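Local structure of intergenic-region protein (2WJ9) at residues N124-A134 against H170-D181; I137-S145 against M156-A167. The protein is an ArdB-type antirestriction protein that probably helps incoming DNA escape restriction by inhibiting the host's restriction enzymes. All coordinates share one frame; numbering follows the deposited sequence. Where two conformers were deposited one is given.

Contact 1. Residues N124-A134 against H170-D181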
loop_
_atom_site.group_PDB
_atom_site.type_symbol
_atom_site.label_atom_id
_atom_site.label_comp_id
_atom_site.label_asym_id
_atom_site.label_seq_id
_atom_site.Cartn_x
_atom_site.Cartn_y
_atom_site.Cartn_z
ATOM N N ASN B 124 -10.447 3.927 -19.933
ATOM C CA ASN B 124 -11.199 5.040 -19.297
ATOM C C ASN B 124 -11.476 6.274 -20.180
ATOM O O ASN B 124 -12.186 7.183 -19.754
ATOM C CB ASN B 124 -10.553 5.462 -17.963
ATOM C CG ASN B 124 -9.139 6.013 -18.120
ATOM O OD1 ASN B 124 -8.765 6.534 -19.166
ATOM N ND2 ASN B 124 -8.353 5.915 -17.053
ATOM N N GLY B 125 -10.921 6.307 -21.390
ATOM C CA GLY B 125 -11.187 7.393 -22.346
ATOM C C GLY B 125 -10.453 8.706 -22.113
ATOM O O GLY B 125 -10.768 9.714 -22.751
ATOM N N ASN B 126 -9.455 8.692 -21.228
ATOM C CA ASN B 126 -8.738 9.908 -20.814
ATOM C C ASN B 126 -7.419 10.132 -21.555
ATOM O O ASN B 126 -6.660 9.192 -21.778
ATOM C CB ASN B 126 -8.440 9.860 -19.313
ATOM C CG ASN B 126 -9.693 9.902 -18.456
ATOM O OD1 ASN B 126 -10.750 10.366 -18.895
ATOM N ND2 ASN B 126 -9.581 9.423 -17.222
ATOM N N ARG B 127 -7.172 11.384 -21.942
ATOM C CA ARG B 127 -5.860 11.822 -22.430
ATOM C C ARG B 127 -5.159 12.586 -21.306
ATOM O O ARG B 127 -5.812 13.233 -20.490
ATOM C CB ARG B 127 -5.976 12.717 -23.670
ATOM C CG ARG B 127 -6.438 12.007 -24.938
ATOM C CD ARG B 127 -6.126 12.820 -26.200
ATOM N NE ARG B 127 -6.913 12.399 -27.362
ATOM C CZ ARG B 127 -6.708 11.289 -28.077
ATOM N NH1 ARG B 127 -5.738 10.434 -27.763
ATOM N NH2 ARG B 127 -7.488 11.024 -29.119
ATOM N N ALA B 128 -3.832 12.509 -21.268
ATOM C CA ALA B 128 -3.046 13.248 -20.285
ATOM C C ALA B 128 -1.642 13.524 -20.802
ATOM O O ALA B 128 -1.023 12.665 -21.429
ATOM C CB ALA B 128 -2.983 12.488 -18.966
ATOM N N GLU B 129 -1.159 14.734 -20.528
ATOM C CA GLU B 129 0.179 15.171 -20.909
ATOM C C GLU B 129 1.079 15.145 -19.669
ATOM O O GLU B 129 0.696 15.647 -18.618
ATOM C CB GLU B 129 0.111 16.576 -21.501
ATOM C CG GLU B 129 1.364 17.022 -22.230
ATOM C CD GLU B 129 1.165 18.300 -23.026
ATOM O OE1 GLU B 129 0.021 18.815 -23.093
ATOM O OE2 GLU B 129 2.164 18.802 -23.584
ATOM N N MET B 130 2.264 14.557 -19.793
ATOM C CA MET B 130 3.162 14.410 -18.644
ATOM C C MET B 130 4.619 14.152 -19.049
ATOM O O MET B 130 4.910 13.819 -20.196
ATOM C CB MET B 130 2.658 13.290 -17.710
ATOM C CG MET B 130 2.779 11.857 -18.265
ATOM S SD MET B 130 1.881 10.625 -17.280
ATOM C CE MET B 130 0.237 10.918 -17.935
ATOM N N SER B 131 5.526 14.298 -18.086
ATOM C CA SER B 131 6.950 14.027 -18.310
ATOM C C SER B 131 7.194 12.549 -18.623
ATOM O O SER B 131 6.383 11.690 -18.252
ATOM C CB SER B 131 7.783 14.429 -17.087
ATOM O OG SER B 131 7.465 13.631 -15.958
ATOM N N PRO B 132 8.294 12.243 -19.335
ATOM C CA PRO B 132 8.699 10.836 -19.463
ATOM C C PRO B 132 8.768 10.068 -18.130
ATOM O O PRO B 132 8.279 8.928 -18.076
ATOM C CB PRO B 132 10.064 10.938 -20.147
ATOM C CG PRO B 132 9.938 12.171 -21.001
ATOM C CD PRO B 132 9.165 13.131 -20.133
ATOM N N GLU B 133 9.332 10.670 -17.076
ATOM C CA GLU B 133 9.355 10.016 -15.739
ATOM C C GLU B 133 7.956 9.621 -15.284
ATOM O O GLU B 133 7.729 8.478 -14.866
ATOM C CB GLU B 133 9.997 10.870 -14.602
ATOM C CG GLU B 133 10.356 9.993 -13.325
ATOM C CD GLU B 133 10.211 10.659 -11.927
ATOM O OE1 GLU B 133 9.755 11.812 -11.806
ATOM O OE2 GLU B 133 10.567 9.983 -10.910
ATOM N N ALA B 134 7.025 10.574 -15.335
ATOM C CA ALA B 134 5.655 10.328 -14.868
ATOM C C ALA B 134 4.937 9.242 -15.683
ATOM O O ALA B 134 4.217 8.407 -15.122
ATOM C CB ALA B 134 4.848 11.619 -14.854
ATOM N N HIS B 170 3.770 12.883 -5.934
ATOM C CA HIS B 170 4.491 13.374 -7.127
ATOM C C HIS B 170 3.899 14.691 -7.637
ATOM O O HIS B 170 2.689 14.878 -7.569
ATOM C CB HIS B 170 4.422 12.309 -8.231
ATOM C CG HIS B 170 5.447 12.476 -9.312
ATOM N ND1 HIS B 170 5.253 13.296 -10.404
ATOM C CD2 HIS B 170 6.660 11.897 -9.490
ATOM C CE1 HIS B 170 6.313 13.239 -11.191
ATOM N NE2 HIS B 170 7.185 12.402 -10.657
ATOM N N PRO B 171 4.748 15.611 -8.149
ATOM C CA PRO B 171 4.239 16.866 -8.728
ATOM C C PRO B 171 3.214 16.678 -9.846
ATOM O O PRO B 171 2.364 17.540 -10.038
ATOM C CB PRO B 171 5.490 17.551 -9.291
ATOM C CG PRO B 171 6.645 16.878 -8.680
ATOM C CD PRO B 171 6.221 15.533 -8.187
ATOM N N GLU B 172 3.313 15.563 -10.566
ATOM C CA GLU B 172 2.381 15.221 -11.646
ATOM C C GLU B 172 1.371 14.138 -11.242
ATOM O O GLU B 172 0.877 13.391 -12.090
ATOM C CB GLU B 172 3.168 14.783 -12.886
ATOM C CG GLU B 172 4.105 15.858 -13.401
ATOM C CD GLU B 172 4.918 15.390 -14.578
ATOM O OE1 GLU B 172 4.368 15.332 -15.703
ATOM O OE2 GLU B 172 6.113 15.092 -14.380
ATOM N N CYS B 173 1.062 14.064 -9.946
ATOM C CA CYS B 173 0.069 13.117 -9.426
ATOM C C CYS B 173 -1.260 13.171 -10.185
ATOM O O CYS B 173 -1.837 12.135 -10.500
ATOM C CB CYS B 173 -0.194 13.382 -7.940
ATOM S SG CYS B 173 -1.421 12.288 -7.169
ATOM N N SER B 174 -1.742 14.380 -10.462
ATOM C CA SER B 174 -3.044 14.554 -11.110
ATOM C C SER B 174 -3.085 13.845 -12.462
ATOM O O SER B 174 -4.033 13.114 -12.755
ATOM C CB SER B 174 -3.387 16.038 -11.274
ATOM O OG SER B 174 -2.396 16.720 -12.024
ATOM N N ALA B 175 -2.053 14.054 -13.276
ATOM C CA ALA B 175 -1.963 13.409 -14.590
ATOM C C ALA B 175 -1.796 11.887 -14.476
ATOM O O ALA B 175 -2.413 11.133 -15.222
ATOM C CB ALA B 175 -0.829 14.019 -15.412
ATOM N N ILE B 176 -0.968 11.432 -13.535
ATOM C CA ILE B 176 -0.750 9.991 -13.344
ATOM C C ILE B 176 -2.059 9.298 -12.954
ATOM O O ILE B 176 -2.414 8.270 -13.524
ATOM C CB ILE B 176 0.324 9.710 -12.264
ATOM C CG1 ILE B 176 1.694 10.223 -12.715
ATOM C CG2 ILE B 176 0.390 8.197 -11.918
ATOM C CD1 ILE B 176 2.729 10.334 -11.587
ATOM N N MET B 177 -2.781 9.878 -11.997
ATOM C CA MET B 177 -4.024 9.283 -11.503
ATOM C C MET B 177 -5.124 9.348 -12.554
ATOM O O MET B 177 -5.995 8.486 -12.593
ATOM C CB MET B 177 -4.488 9.971 -10.220
ATOM C CG MET B 177 -3.604 9.658 -9.027
ATOM S SD MET B 177 -3.728 7.920 -8.549
ATOM C CE MET B 177 -2.106 7.647 -7.890
ATOM N N ARG B 178 -5.074 10.365 -13.410
ATOM C CA ARG B 178 -6.053 10.511 -14.496
ATOM C C ARG B 178 -5.911 9.383 -15.516
ATOM O O ARG B 178 -6.903 8.799 -15.954
ATOM C CB ARG B 178 -5.896 11.876 -15.180
ATOM C CG ARG B 178 -6.615 12.030 -16.513
ATOM C CD ARG B 178 -6.704 13.508 -16.903
ATOM N NE ARG B 178 -7.398 13.723 -18.167
ATOM C CZ ARG B 178 -8.715 13.647 -18.338
ATOM N NH1 ARG B 178 -9.519 13.345 -17.321
ATOM N NH2 ARG B 178 -9.233 13.872 -19.541
ATOM N N ILE B 179 -4.671 9.085 -15.889
ATOM C CA ILE B 179 -4.419 8.096 -16.931
ATOM C C ILE B 179 -4.709 6.669 -16.459
ATOM O O ILE B 179 -5.167 5.842 -17.245
ATOM C CB ILE B 179 -2.984 8.237 -17.529
ATOM C CG1 ILE B 179 -2.923 7.656 -18.948
ATOM C CG2 ILE B 179 -1.954 7.587 -16.634
ATOM C CD1 ILE B 179 -3.675 8.480 -19.988
ATOM N N ILE B 180 -4.474 6.382 -15.179
ATOM C CA ILE B 180 -4.683 5.026 -14.657
ATOM C C ILE B 180 -6.077 4.803 -14.069
ATOM O O ILE B 180 -6.387 3.693 -13.638
ATOM C CB ILE B 180 -3.621 4.636 -13.586
ATOM C CG1 ILE B 180 -3.776 5.456 -12.302
ATOM C CG2 ILE B 180 -2.218 4.797 -14.147
ATOM C CD1 ILE B 180 -3.014 4.873 -11.121
ATOM N N ASP B 181 -6.900 5.853 -14.048
ATOM C CA ASP B 181 -8.177 5.833 -13.329
ATOM C C ASP B 181 -9.045 4.649 -13.727
ATOM O O ASP B 181 -9.103 4.278 -14.901
ATOM C CB ASP B 181 -8.958 7.125 -13.567
ATOM C CG ASP B 181 -10.181 7.236 -12.679
ATOM O OD1 ASP B 181 -10.017 7.224 -11.440
ATOM O OD2 ASP B 181 -11.303 7.332 -13.222
ATOM O OXT ASP B 181 -9.704 4.055 -12.871
HETATM O O HOH W 1 -11.704 8.632 -15.527
HETATM O O HOH W 2 1.788 16.259 -15.878
#

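Contact 2. Residues I137-S145 against M156-A167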
loop_
_atom_site.group_PDB
_atom_site.type_symbol
_atom_site.label_atom_id
_atom_site.label_comp_id
_atom_site.label_asym_id
_atom_site.label_seq_id
_atom_site.Cartn_x
_atom_site.Cartn_y
_atom_site.Cartn_z
ATOM N N ILE B 137 6.138 5.894 -14.417
ATOM C CA ILE B 137 5.456 5.582 -13.151
ATOM C C ILE B 137 4.049 5.026 -13.437
ATOM O O ILE B 137 3.663 3.979 -12.908
ATOM C CB ILE B 137 5.407 6.812 -12.216
ATOM C CG1 ILE B 137 6.826 7.169 -11.728
ATOM C CG2 ILE B 137 4.478 6.546 -11.047
ATOM C CD1 ILE B 137 6.924 8.509 -11.005
ATOM N N ALA B 138 3.320 5.703 -14.323
ATOM C CA ALA B 138 1.978 5.285 -14.750
ATOM C C ALA B 138 1.959 3.881 -15.362
ATOM O O ALA B 138 1.117 3.050 -14.987
ATOM C CB ALA B 138 1.394 6.301 -15.729
ATOM N N ALA B 139 2.881 3.602 -16.281
ATOM C CA ALA B 139 2.972 2.267 -16.886
ATOM C C ALA B 139 3.254 1.163 -15.848
ATOM O O ALA B 139 2.687 0.063 -15.919
ATOM C CB ALA B 139 4.014 2.246 -17.992
ATOM N N CYS B 140 4.143 1.445 -14.902
ATOM C CA CYS B 140 4.442 0.484 -13.837
ATOM C C CYS B 140 3.245 0.225 -12.902
ATOM O O CYS B 140 2.992 -0.919 -12.499
ATOM C CB CYS B 140 5.670 0.933 -13.035
ATOM S SG CYS B 140 7.255 0.879 -13.949
ATOM N N LEU B 141 2.520 1.279 -12.546
ATOM C CA LEU B 141 1.303 1.108 -11.737
ATOM C C LEU B 141 0.293 0.164 -12.387
ATOM O O LEU B 141 -0.247 -0.721 -11.723
ATOM C CB LEU B 141 0.654 2.458 -11.421
ATOM C CG LEU B 141 1.436 3.321 -10.423
ATOM C CD1 LEU B 141 0.899 4.758 -10.396
ATOM C CD2 LEU B 141 1.418 2.682 -9.003
ATOM N N MET B 142 0.031 0.367 -13.678
ATOM C CA MET B 142 -0.905 -0.471 -14.435
ATOM C C MET B 142 -0.419 -1.918 -14.478
ATOM O O MET B 142 -1.204 -2.863 -14.314
ATOM C CB MET B 142 -1.044 0.060 -15.868
ATOM C CG MET B 142 -1.613 1.466 -15.965
ATOM S SD MET B 142 -3.315 1.570 -15.385
ATOM C CE MET B 142 -4.229 0.848 -16.749
ATOM N N THR B 143 0.883 -2.086 -14.710
ATOM C CA THR B 143 1.507 -3.418 -14.742
ATOM C C THR B 143 1.332 -4.153 -13.402
ATOM O O THR B 143 0.878 -5.299 -13.372
ATOM C CB THR B 143 3.019 -3.321 -15.065
ATOM O OG1 THR B 143 3.186 -2.660 -16.326
ATOM C CG2 THR B 143 3.659 -4.722 -15.116
ATOM N N TYR B 144 1.675 -3.483 -12.306
ATOM C CA TYR B 144 1.639 -4.105 -10.975
ATOM C C TYR B 144 0.210 -4.472 -10.536
ATOM O O TYR B 144 -0.032 -5.552 -9.980
ATOM C CB TYR B 144 2.297 -3.206 -9.909
ATOM C CG TYR B 144 3.777 -2.849 -10.095
ATOM C CD1 TYR B 144 4.563 -3.427 -11.103
ATOM C CD2 TYR B 144 4.403 -1.937 -9.219
ATOM C CE1 TYR B 144 5.923 -3.084 -11.250
ATOM C CE2 TYR B 144 5.747 -1.592 -9.368
ATOM C CZ TYR B 144 6.498 -2.158 -10.380
ATOM O OH TYR B 144 7.823 -1.829 -10.546
ATOM N N SER B 145 -0.735 -3.572 -10.774
ATOM C CA SER B 145 -2.125 -3.807 -10.381
ATOM C C SER B 145 -2.737 -4.969 -11.171
ATOM O O SER B 145 -3.394 -5.837 -10.601
ATOM C CB SER B 145 -2.965 -2.533 -10.538
ATOM O OG SER B 145 -2.797 -1.932 -11.813
ATOM N N MET B 156 3.101 -8.723 -5.005
ATOM C CA MET B 156 2.872 -7.824 -6.153
ATOM C C MET B 156 1.976 -6.654 -5.722
ATOM O O MET B 156 2.235 -5.493 -6.088
ATOM C CB MET B 156 2.264 -8.582 -7.342
ATOM C CG MET B 156 2.139 -7.767 -8.638
ATOM S SD MET B 156 3.615 -7.531 -9.654
ATOM C CE MET B 156 4.487 -6.210 -8.803
ATOM N N THR B 157 0.939 -6.974 -4.944
ATOM C CA THR B 157 0.052 -5.969 -4.325
ATOM C C THR B 157 0.844 -4.927 -3.519
ATOM O O THR B 157 0.598 -3.717 -3.613
ATOM C CB THR B 157 -1.014 -6.625 -3.391
ATOM O OG1 THR B 157 -1.500 -7.855 -3.950
ATOM C CG2 THR B 157 -2.194 -5.678 -3.133
ATOM N N VAL B 158 1.803 -5.390 -2.718
ATOM C CA VAL B 158 2.619 -4.465 -1.946
ATOM C C VAL B 158 3.456 -3.517 -2.826
ATOM O O VAL B 158 3.515 -2.322 -2.543
ATOM C CB VAL B 158 3.489 -5.215 -0.927
ATOM C CG1 VAL B 158 4.543 -4.288 -0.323
ATOM C CG2 VAL B 158 2.598 -5.854 0.150
ATOM N N HIS B 159 4.066 -4.035 -3.892
ATOM C CA HIS B 159 4.731 -3.180 -4.890
ATOM C C HIS B 159 3.774 -2.111 -5.458
ATOM O O HIS B 159 4.156 -0.946 -5.615
ATOM C CB HIS B 159 5.362 -4.013 -6.019
ATOM C CG HIS B 159 6.778 -4.427 -5.746
ATOM N ND1 HIS B 159 7.794 -3.516 -5.550
ATOM C CD2 HIS B 159 7.347 -5.653 -5.635
ATOM C CE1 HIS B 159 8.924 -4.161 -5.312
ATOM N NE2 HIS B 159 8.684 -5.459 -5.365
ATOM N N TYR B 160 2.532 -2.497 -5.748
ATOM C CA TYR B 160 1.536 -1.534 -6.215
ATOM C C TYR B 160 1.267 -0.422 -5.195
ATOM O O TYR B 160 1.319 0.762 -5.537
ATOM C CB TYR B 160 0.222 -2.232 -6.578
ATOM C CG TYR B 160 -0.860 -1.261 -7.025
ATOM C CD1 TYR B 160 -0.737 -0.577 -8.225
ATOM C CD2 TYR B 160 -1.976 -1.002 -6.237
ATOM C CE1 TYR B 160 -1.699 0.330 -8.645
ATOM C CE2 TYR B 160 -2.966 -0.094 -6.655
ATOM C CZ TYR B 160 -2.813 0.572 -7.865
ATOM O OH TYR B 160 -3.781 1.477 -8.302
ATOM N N TYR B 161 0.990 -0.797 -3.944
ATOM C CA TYR B 161 0.710 0.203 -2.896
ATOM C C TYR B 161 1.928 1.130 -2.661
ATOM O O TYR B 161 1.781 2.332 -2.465
ATOM C CB TYR B 161 0.260 -0.468 -1.578
ATOM C CG TYR B 161 -1.203 -0.896 -1.543
ATOM C CD1 TYR B 161 -1.555 -2.234 -1.455
ATOM C CD2 TYR B 161 -2.238 0.045 -1.570
ATOM C CE1 TYR B 161 -2.889 -2.635 -1.423
ATOM C CE2 TYR B 161 -3.578 -0.354 -1.535
ATOM C CZ TYR B 161 -3.890 -1.693 -1.471
ATOM O OH TYR B 161 -5.203 -2.112 -1.438
ATOM N N ARG B 162 3.128 0.573 -2.717
ATOM C CA ARG B 162 4.341 1.358 -2.451
ATOM C C ARG B 162 4.621 2.398 -3.547
ATOM O O ARG B 162 4.927 3.555 -3.253
ATOM C CB ARG B 162 5.536 0.433 -2.214
ATOM C CG ARG B 162 5.468 -0.219 -0.833
ATOM C CD ARG B 162 6.511 -1.288 -0.621
ATOM N NE ARG B 162 6.510 -1.735 0.771
ATOM C CZ ARG B 162 7.209 -2.761 1.242
ATOM N NH1 ARG B 162 7.974 -3.489 0.435
ATOM N NH2 ARG B 162 7.134 -3.055 2.535
ATOM N N LEU B 163 4.492 1.988 -4.800
ATOM C CA LEU B 163 4.615 2.929 -5.929
ATOM C C LEU B 163 3.453 3.931 -5.988
ATOM O O LEU B 163 3.660 5.108 -6.318
ATOM C CB LEU B 163 4.751 2.173 -7.256
ATOM C CG LEU B 163 5.007 3.017 -8.514
ATOM C CD1 LEU B 163 6.322 3.795 -8.408
ATOM C CD2 LEU B 163 4.980 2.118 -9.763
ATOM N N ARG B 164 2.237 3.470 -5.687
ATOM C CA ARG B 164 1.072 4.351 -5.605
ATOM C C ARG B 164 1.317 5.506 -4.629
ATOM O O ARG B 164 0.980 6.640 -4.925
ATOM C CB ARG B 164 -0.196 3.558 -5.225
ATOM C CG ARG B 164 -1.480 4.377 -5.006
ATOM C CD ARG B 164 -2.638 3.405 -4.710
ATOM N NE ARG B 164 -3.908 4.012 -4.304
ATOM C CZ ARG B 164 -4.393 4.065 -3.062
ATOM N NH1 ARG B 164 -3.712 3.583 -2.027
ATOM N NH2 ARG B 164 -5.581 4.616 -2.851
ATOM N N ASP B 165 1.924 5.220 -3.471
ATOM C CA ASP B 165 2.244 6.290 -2.505
ATOM C C ASP B 165 3.217 7.331 -3.075
ATOM O O ASP B 165 3.038 8.527 -2.861
ATOM C CB ASP B 165 2.834 5.716 -1.209
ATOM C CG ASP B 165 1.781 5.223 -0.236
ATOM O OD1 ASP B 165 0.565 5.270 -0.543
ATOM O OD2 ASP B 165 2.185 4.793 0.871
ATOM N N TYR B 166 4.238 6.872 -3.790
ATOM C CA TYR B 166 5.166 7.770 -4.489
ATOM C C TYR B 166 4.431 8.644 -5.520
ATOM O O TYR B 166 4.707 9.855 -5.628
ATOM C CB TYR B 166 6.283 6.962 -5.155
ATOM C CG TYR B 166 7.365 7.797 -5.805
ATOM C CD1 TYR B 166 8.180 8.633 -5.049
ATOM C CD2 TYR B 166 7.597 7.732 -7.175
ATOM C CE1 TYR B 166 9.179 9.388 -5.639
ATOM C CE2 TYR B 166 8.588 8.486 -7.770
ATOM C CZ TYR B 166 9.383 9.312 -7.000
ATOM O OH TYR B 166 10.380 10.071 -7.583
ATOM N N ALA B 167 3.487 8.036 -6.252
ATOM C CA ALA B 167 2.654 8.761 -7.227
ATOM C C ALA B 167 1.781 9.812 -6.541
ATOM O O ALA B 167 1.610 10.921 -7.060
ATOM C CB ALA B 167 1.779 7.792 -8.017
#

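Contact 1. Residues N124-A134 against H170-D181
Glu-172 grips Ser-131 with both carboxylate oxygens: OE1 accepts from Ser-131 N at 2.8 Å through its syn lone pair, and OE2, met on the syn side, accepts from Ser-131 OG at 2.5 Å. Ser-131 is the N-cap of helix 132-151, and its OG, held between backbone N and carbonyl carbon (chi1 65°), in turn accepts the capping bond from Ala-134 N. His-170 NE2 donates almost straight (177°) to Glu-133 OE1 at 2.9 Å; the oxygen is in the ring plane, the nitrogen above the carboxylate. At the far end, Asn-126 ND2 donates to Arg-178 O at 3.0 Å, while its amide stacks over one face of the Arg-178 guanidinium, planes 21° apart. The extended arginine side chain delivers NE to Arg-127 O at 2.9 Å. Asn-124 ND2 serves two acceptors, Asp-181 O of the C-terminal carboxylate at 2.8 Å and, from above its carbonyl plane, Ile-179 O at 3.2 Å. Between these polar ends, helix 173-180 packs antiparallel on strand 126-130 of hairpin 117-121/126-130 through an apolar strip: Ile-179 CD1 meets Ala-128 CB, and Ile-179 CG2 and Ala-175 CB meet Met-130 CE.

In the second shell, His-170 ND1 accepts from Glu-172 N, and Asn-124 OD1 closes an Asx turn onto Asn-126 N, where Gly-125 and Asn-126 form a G1 beta bulge opposite Asn-121. Waters join Glu-172 OE1 to Glu-129 O and Asn-126 ND2 to Asp-181 OD2. With ND1 accepting and NE2 donating, His-170 is consistent with a neutral NE2-H tautomer; asparagine amides take up the Arg-178 and Ile-179 carbonyls and the terminal carboxylate.

Contact 2. Residues I137-S145 against M156-A167
An antiparallel helical hairpin of helices 132-151 and 154-168 brings these segments together at 153° with their axes 8.7 Å apart. Its central knob is Leu-163, set into a hole formed by Ile-137, Cys-140, Leu-141 and Tyr-144. With CG anti to the backbone N (chi1 -175°), Leu-163 sends CD2 inward to 3.5 Å from Cys-140 CB, while its CG meets Leu-141 CD2. The other methyl of Leu-141, CD1, reaches Ala-167 CB. Ile-137 crosses Tyr-166 at about a right angle, its CD1 3.6 Å from ring atom CE2.

At the turn end, Met-156 and His-159 approach Tyr-144 from the same side of its ring. The bent methionine chain packs CE 3.6 Å from Tyr-144 CD1, and SD makes an oblique Met-aromatic contact 5.3 Å from the ring centroid; His-159 CB approaches ring atom CD2. Tyr-144 OH is bonded to Ala-103 O, and Tyr-160 OH to Glu-40 O of the second subunit, so the hairpin links strand 103-107 to that subunit. No hydrogen bond joins the two segments. Over one face of the Tyr-160 ring, Ser-145 CB, in one of two conformers, makes a CH-pi contact, 4.0 Å from the centroid and 24° off the ring normal.

How the contacts relate
From the N-terminal side, the chain leaves strand 117-121, turns into strand 126-130 and enters helix 132-151 directly. Contact 2 closes the short connection between that helix and helix 154-168, and the chain then runs on into helix 173-180, whose return to the strand and the helix start makes contact 1. The smaller closure therefore lies wholly within the larger one. Helix 132-151 serves both, its first turn in contact 1 and its middle in contact 2. The two also touch directly: Ile-179 packs on Ala-138, Ile-180 on Met-142 and Cys-173 on Ala-167. Together they tie the two-stranded sheet to the three C-terminal helices, and both reach the second subunit.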